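Local coordinates for HDLP (histone deacetylase-like protein) (Aquifex aeolicus, PDB 1C3S), which probably acts as a zinc-dependent deacetylase of the histone deacetylase family and here binds a hydroxamate inhibitor at its zinc ion, at residues I165-H170 against Y251-G256; H170-V175 against V187-Q192. The protein carries 2 engineered substitutions. One frame throughout, in Å; residues are numbered along the deposited sequence.

Contact 1: residues I165-H170 against Y251-G256. With ZN (zinc ion), chain B; SHH (octanedioic acid hydroxyamide phenylamide), chain C.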
# COMPACT_ATOMS: atom_id res chain seq x y z
N ILE A 165 9.77 0.63 -2.34
CA ILE A 165 9.16 0.06 -3.54
C ILE A 165 7.63 0.03 -3.34
O ILE A 165 7.12 -0.55 -2.38
CB ILE A 165 9.67 -1.37 -3.78
CG1 ILE A 165 11.19 -1.36 -3.92
CG2 ILE A 165 8.97 -1.99 -4.98
CD1 ILE A 165 11.84 -2.75 -3.80
N ASP A 166 6.91 0.65 -4.26
CA ASP A 166 5.47 0.76 -4.19
C ASP A 166 4.86 -0.04 -5.36
O ASP A 166 5.06 0.30 -6.53
CB ASP A 166 5.12 2.25 -4.28
CG ASP A 166 3.66 2.55 -3.99
OD1 ASP A 166 2.79 2.13 -4.77
OD2 ASP A 166 3.40 3.23 -2.97
N LEU A 167 4.13 -1.11 -5.06
CA LEU A 167 3.54 -1.90 -6.13
C LEU A 167 2.05 -1.62 -6.22
O LEU A 167 1.33 -2.30 -6.93
CB LEU A 167 3.77 -3.40 -5.91
CG LEU A 167 5.20 -3.85 -5.62
CD1 LEU A 167 5.21 -5.37 -5.50
CD2 LEU A 167 6.14 -3.38 -6.70
N ASP A 168 1.61 -0.60 -5.50
CA ASP A 168 0.22 -0.20 -5.52
C ASP A 168 -0.03 0.30 -6.92
O ASP A 168 0.85 0.90 -7.53
CB ASP A 168 -0.00 0.94 -4.56
CG ASP A 168 -1.45 1.21 -4.31
OD1 ASP A 168 -1.96 0.64 -3.33
OD2 ASP A 168 -2.06 1.95 -5.11
N ALA A 169 -1.24 0.09 -7.42
CA ALA A 169 -1.64 0.50 -8.75
C ALA A 169 -1.50 1.99 -9.03
O ALA A 169 -1.54 2.40 -10.19
CB ALA A 169 -3.06 0.06 -9.02
N HIS A 170 -1.35 2.81 -7.99
CA HIS A 170 -1.20 4.26 -8.19
C HIS A 170 0.13 4.80 -7.67
O HIS A 170 0.66 4.30 -6.68
CB HIS A 170 -2.30 5.05 -7.48
CG HIS A 170 -3.67 4.52 -7.69
ND1 HIS A 170 -4.04 3.29 -7.22
CD2 HIS A 170 -4.73 5.11 -8.30
CE1 HIS A 170 -5.31 3.15 -7.55
NE2 HIS A 170 -5.77 4.23 -8.20
N TYR A 251 14.83 -1.50 3.23
CA TYR A 251 13.86 -1.10 2.21
C TYR A 251 12.46 -1.43 2.67
O TYR A 251 12.26 -2.37 3.45
CB TYR A 251 14.13 -1.81 0.86
CG TYR A 251 13.60 -3.23 0.77
CD1 TYR A 251 12.23 -3.48 0.57
CD2 TYR A 251 14.45 -4.33 0.96
CE1 TYR A 251 11.73 -4.78 0.56
CE2 TYR A 251 13.97 -5.63 0.95
CZ TYR A 251 12.60 -5.85 0.75
OH TYR A 251 12.11 -7.13 0.80
N LEU A 252 11.49 -0.66 2.20
CA LEU A 252 10.11 -0.90 2.53
C LEU A 252 9.36 -1.23 1.25
O LEU A 252 9.67 -0.73 0.18
CB LEU A 252 9.47 0.32 3.21
CG LEU A 252 10.01 0.66 4.59
CD1 LEU A 252 11.27 1.47 4.44
CD2 LEU A 252 8.98 1.45 5.36
N LEU A 253 8.36 -2.08 1.37
CA LEU A 253 7.58 -2.48 0.22
C LEU A 253 6.11 -2.26 0.55
O LEU A 253 5.65 -2.70 1.60
CB LEU A 253 7.86 -3.97 -0.05
CG LEU A 253 7.23 -4.72 -1.20
CD1 LEU A 253 7.69 -4.15 -2.53
CD2 LEU A 253 7.61 -6.19 -1.07
N GLN A 254 5.38 -1.55 -0.31
CA GLN A 254 3.97 -1.33 -0.05
C GLN A 254 3.30 -2.28 -1.02
O GLN A 254 3.68 -2.35 -2.19
CB GLN A 254 3.55 0.13 -0.31
CG GLN A 254 2.90 0.39 -1.66
CD GLN A 254 1.39 0.54 -1.58
OE1 GLN A 254 0.86 1.51 -1.06
NE2 GLN A 254 0.69 -0.44 -2.11
N LEU A 255 2.32 -3.03 -0.52
CA LEU A 255 1.63 -4.02 -1.31
C LEU A 255 0.12 -3.82 -1.43
O LEU A 255 -0.67 -4.59 -0.88
CB LEU A 255 1.93 -5.39 -0.72
CG LEU A 255 3.42 -5.66 -0.60
CD1 LEU A 255 3.71 -6.66 0.51
CD2 LEU A 255 3.95 -6.07 -1.94
N GLY A 256 -0.26 -2.78 -2.17
CA GLY A 256 -1.66 -2.50 -2.39
C GLY A 256 -2.19 -3.59 -3.32
O GLY A 256 -1.51 -3.97 -4.27
ZN ZN B . -3.91 2.47 -5.22
O1 SHH C . -3.23 3.92 -4.31
O2 SHH C . -6.02 3.81 -4.11
N1 SHH C . -4.11 4.98 -4.06
C1 SHH C . -5.44 4.84 -4.35
C2 SHH C . -6.05 5.89 -5.14
C3 SHH C . -7.13 6.67 -4.40
C4 SHH C . -7.69 7.78 -5.27
C5 SHH C . -8.89 7.27 -6.03
C6 SHH C . -9.72 8.50 -6.30
C7 SHH C . -10.63 8.30 -7.49
C8 SHH C . -12.06 8.24 -7.03
O3 SHH C . -12.64 9.12 -6.41
N2 SHH C . -12.65 7.08 -7.41
C9 SHH C . -13.93 6.41 -6.98
C10 SHH C . -14.24 5.17 -7.65
C11 SHH C . -15.47 4.44 -7.31
C12 SHH C . -16.39 4.93 -6.34
C13 SHH C . -16.06 6.21 -5.68
C14 SHH C . -14.82 6.96 -5.98
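The carboxylate of Asp166 lies stacked on the amide of Gln254, their planes 29° apart, whereas the carboxylate of Asp168 stands almost upright to that amide, at 83°. The Tyr251 ring is met obliquely by Ile165 CD1, and its OH bonds to Gly287 O; over the centre of one face of the His170 ring sits C2 of the hydroxamate inhibitor. Strands 162-166 and 250-254 are parallel neighbours in the central sheet of the arginase-like alpha/beta deacetylase fold, and the loops at their ends reach the zinc ion. Ile165 N bonds to Leu252 O at 2.9 Å and Ile165 O takes Gln254 N, also at 2.9 Å; Leu167 N to Gln254 O, 3.2 Å, carries the ladder one step into the loop. On the face away from Asp166, Leu253 holds CG anti to its N (chi1 -179°), which brings CD1 to 3.5 Å from Ile165 CG2. Leu167 and Leu255 run side by side, CD1 to CD2 3.8 Å, against Ala278 and Phe279 of helix 272-286. Asp166 OD2 is gripped by His131 ND1 and Tyr164 OH, Asp168 OD1 by Gly295 N. Gly256 CA comes to 3.3 Å from Asp168 OD1. Asp168 OD2 binds zinc at 1.9 Å beside His170 ND1, Asp258 and inhibitor O1; on its anti side it accepts His170 N at 3.1 Å, closing an Asx turn.

Contact 2: residues H170-V175 against V187-Q192; sequences HHCDGV and VLSLHQ. With ZN (zinc ion), chain B; SHH (octanedioic acid hydroxyamide phenylamide), chain C.
His191 packs its whole side chain against the backbone and CB of His171. Its CB is 3.2 Å from His171 N and almost as near His170 C; CG lies against His171 N and CA, and CD2 is 3.4 Å from His171 CB. That CB sits over the ring face in a CH-pi contact, while Ser189 CB lies in plane at the edge. CE1 and NE2 run on beneath the same CB, NE2 the nearer. His191 ND1 donates to Gln192 O at 3.1 Å, coming from above the carbonyl plane. A chi1 of 52°, with CG wedged between the backbone N and the carbonyl carbon, stands the ring off its strand, up against His171. The edge of the His171 ring points at the His191 face in an offset edge-to-face pair, centroids 5.0 Å and planes 65° apart. Replacing His191 by an alanine takes away the face under His171 CB and would probably leave the His171 side chain less well fixed and Gln192 O without its imidazole donor. The two segments belong to a beta-alpha-beta crossover: strand 162-166 leads through this loop into helix 173-179, and strand 185-192 then runs parallel beside the first strand. Cys172, at the N-cap of that helix, sets SG 3.8 Å from Ser189 CB and against Val187 CG1; in the first turn, Val175 CG1 meets Val187 CG2 at 4.1 Å. A water accepts from His171 N and donates to Gln192 O at 2.7 Å, a second bond on that carbonyl. Extended beyond CG, the Gln192 side chain carries NE2 to the face of the His170 ring opposite the inhibitor, 3.5 Å above the ring plane, with Lys267 N holding OE1 and Leu265 O receiving NE2.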
# COMPACT_ATOMS: atom_id res chain seq x y z
N HIS A 170 -1.35 2.81 -7.99
CA HIS A 170 -1.20 4.26 -8.19
C HIS A 170 0.13 4.80 -7.67
O HIS A 170 0.66 4.30 -6.68
CB HIS A 170 -2.30 5.05 -7.48
CG HIS A 170 -3.67 4.52 -7.69
ND1 HIS A 170 -4.04 3.29 -7.22
CD2 HIS A 170 -4.73 5.11 -8.30
CE1 HIS A 170 -5.31 3.15 -7.55
NE2 HIS A 170 -5.77 4.23 -8.20
N HIS A 171 0.62 5.84 -8.34
CA HIS A 171 1.86 6.51 -7.97
C HIS A 171 1.79 7.06 -6.56
O HIS A 171 0.81 7.67 -6.15
CB HIS A 171 2.12 7.65 -8.95
CG HIS A 171 3.23 8.58 -8.54
ND1 HIS A 171 4.53 8.16 -8.36
CD2 HIS A 171 3.24 9.92 -8.33
CE1 HIS A 171 5.29 9.19 -8.06
NE2 HIS A 171 4.53 10.27 -8.03
N CYS A 172 2.85 6.85 -5.80
CA CYS A 172 2.94 7.32 -4.44
C CYS A 172 3.44 8.75 -4.43
O CYS A 172 4.48 9.03 -3.83
CB CYS A 172 3.94 6.43 -3.70
SG CYS A 172 5.52 6.25 -4.60
N ASP A 173 2.73 9.66 -5.07
CA ASP A 173 3.16 11.07 -5.13
C ASP A 173 3.53 11.70 -3.79
O ASP A 173 4.34 12.64 -3.75
CB ASP A 173 2.09 11.94 -5.79
CG ASP A 173 0.73 11.81 -5.11
OD1 ASP A 173 -0.14 12.66 -5.40
OD2 ASP A 173 0.55 10.86 -4.30
N GLY A 174 2.95 11.21 -2.71
CA GLY A 174 3.28 11.74 -1.40
C GLY A 174 4.68 11.33 -1.01
O GLY A 174 5.45 12.13 -0.49
N VAL A 175 5.02 10.08 -1.28
CA VAL A 175 6.34 9.55 -0.95
C VAL A 175 7.38 10.19 -1.85
O VAL A 175 8.50 10.47 -1.42
CB VAL A 175 6.39 8.02 -1.12
CG1 VAL A 175 7.70 7.47 -0.57
CG2 VAL A 175 5.19 7.38 -0.43
N VAL A 187 13.18 6.16 -4.07
CA VAL A 187 11.76 5.85 -4.23
C VAL A 187 11.56 5.25 -5.61
O VAL A 187 11.98 5.83 -6.60
CB VAL A 187 10.88 7.11 -4.09
CG1 VAL A 187 9.39 6.76 -4.24
CG2 VAL A 187 11.14 7.77 -2.74
N LEU A 188 10.91 4.08 -5.64
CA LEU A 188 10.61 3.34 -6.89
C LEU A 188 9.12 3.01 -6.91
O LEU A 188 8.57 2.56 -5.91
CB LEU A 188 11.38 2.01 -6.95
CG LEU A 188 10.88 1.02 -8.02
CD1 LEU A 188 11.17 1.60 -9.39
CD2 LEU A 188 11.54 -0.36 -7.88
N SER A 189 8.47 3.17 -8.06
CA SER A 189 7.04 2.89 -8.09
C SER A 189 6.52 2.43 -9.44
O SER A 189 6.79 3.06 -10.46
CB SER A 189 6.27 4.15 -7.65
OG SER A 189 4.86 4.01 -7.83
N LEU A 190 5.77 1.34 -9.44
CA LEU A 190 5.14 0.87 -10.66
C LEU A 190 3.71 1.30 -10.37
O LEU A 190 3.24 1.13 -9.25
CB LEU A 190 5.22 -0.66 -10.84
CG LEU A 190 6.53 -1.44 -10.70
CD1 LEU A 190 6.52 -2.58 -11.71
CD2 LEU A 190 7.73 -0.57 -10.92
N HIS A 191 3.02 1.85 -11.35
CA HIS A 191 1.65 2.33 -11.14
C HIS A 191 0.95 2.63 -12.46
O HIS A 191 1.58 2.63 -13.53
CB HIS A 191 1.69 3.59 -10.29
CG HIS A 191 2.62 4.63 -10.84
ND1 HIS A 191 2.41 5.24 -12.05
CD2 HIS A 191 3.81 5.10 -10.38
CE1 HIS A 191 3.43 6.04 -12.33
NE2 HIS A 191 4.29 5.97 -11.33
N GLN A 192 -0.36 2.89 -12.41
CA GLN A 192 -1.09 3.22 -13.62
C GLN A 192 -0.58 4.59 -14.03
O GLN A 192 -0.47 5.49 -13.20
CB GLN A 192 -2.60 3.31 -13.36
CG GLN A 192 -3.20 2.05 -12.77
CD GLN A 192 -4.64 2.26 -12.37
OE1 GLN A 192 -5.51 2.41 -13.22
NE2 GLN A 192 -4.89 2.30 -11.08
ZN ZN B . -3.91 2.47 -5.22
O1 SHH C . -3.23 3.92 -4.31
O2 SHH C . -6.02 3.81 -4.11
N1 SHH C . -4.11 4.98 -4.06
C1 SHH C . -5.44 4.84 -4.35
C2 SHH C . -6.05 5.89 -5.14
C3 SHH C . -7.13 6.67 -4.40
C4 SHH C . -7.69 7.78 -5.27
C5 SHH C . -8.89 7.27 -6.03
C6 SHH C . -9.72 8.50 -6.30
C7 SHH C . -10.63 8.30 -7.49
C8 SHH C . -12.06 8.24 -7.03
O3 SHH C . -12.64 9.12 -6.41
N2 SHH C . -12.65 7.08 -7.41
C9 SHH C . -13.93 6.41 -6.98
C10 SHH C . -14.24 5.17 -7.65
C11 SHH C . -15.47 4.44 -7.31
C12 SHH C . -16.39 4.93 -6.34
C13 SHH C . -16.06 6.21 -5.68
C14 SHH C . -14.82 6.96 -5.98
O HOH W 1 -0.95 6.77 -10.88

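Overall arrangement
Neither contact is at the surface: every touching residue is buried, and contact 1 lies nearer the middle, its centre about 5 Å from that of the chain, against about 10 Å for contact 2. Both reach the zinc through the shared His170, and strand 162-166 stands between strands 250-254 and 185-192 in one sheet. Contact 1 is strand against strand, tied by a backbone ladder and ending at the zinc ligand Asp168; contact 2 sets a loop and helix start across a strand, joined by an edge-to-face imidazole pair, a CH-pi contact, small apolar groups and a bridging water. Asp166 N to Leu188 O, 3.0 Å, and Ala169 O to Gln192 N, 2.6 Å, probably hydrogen-bond the two together.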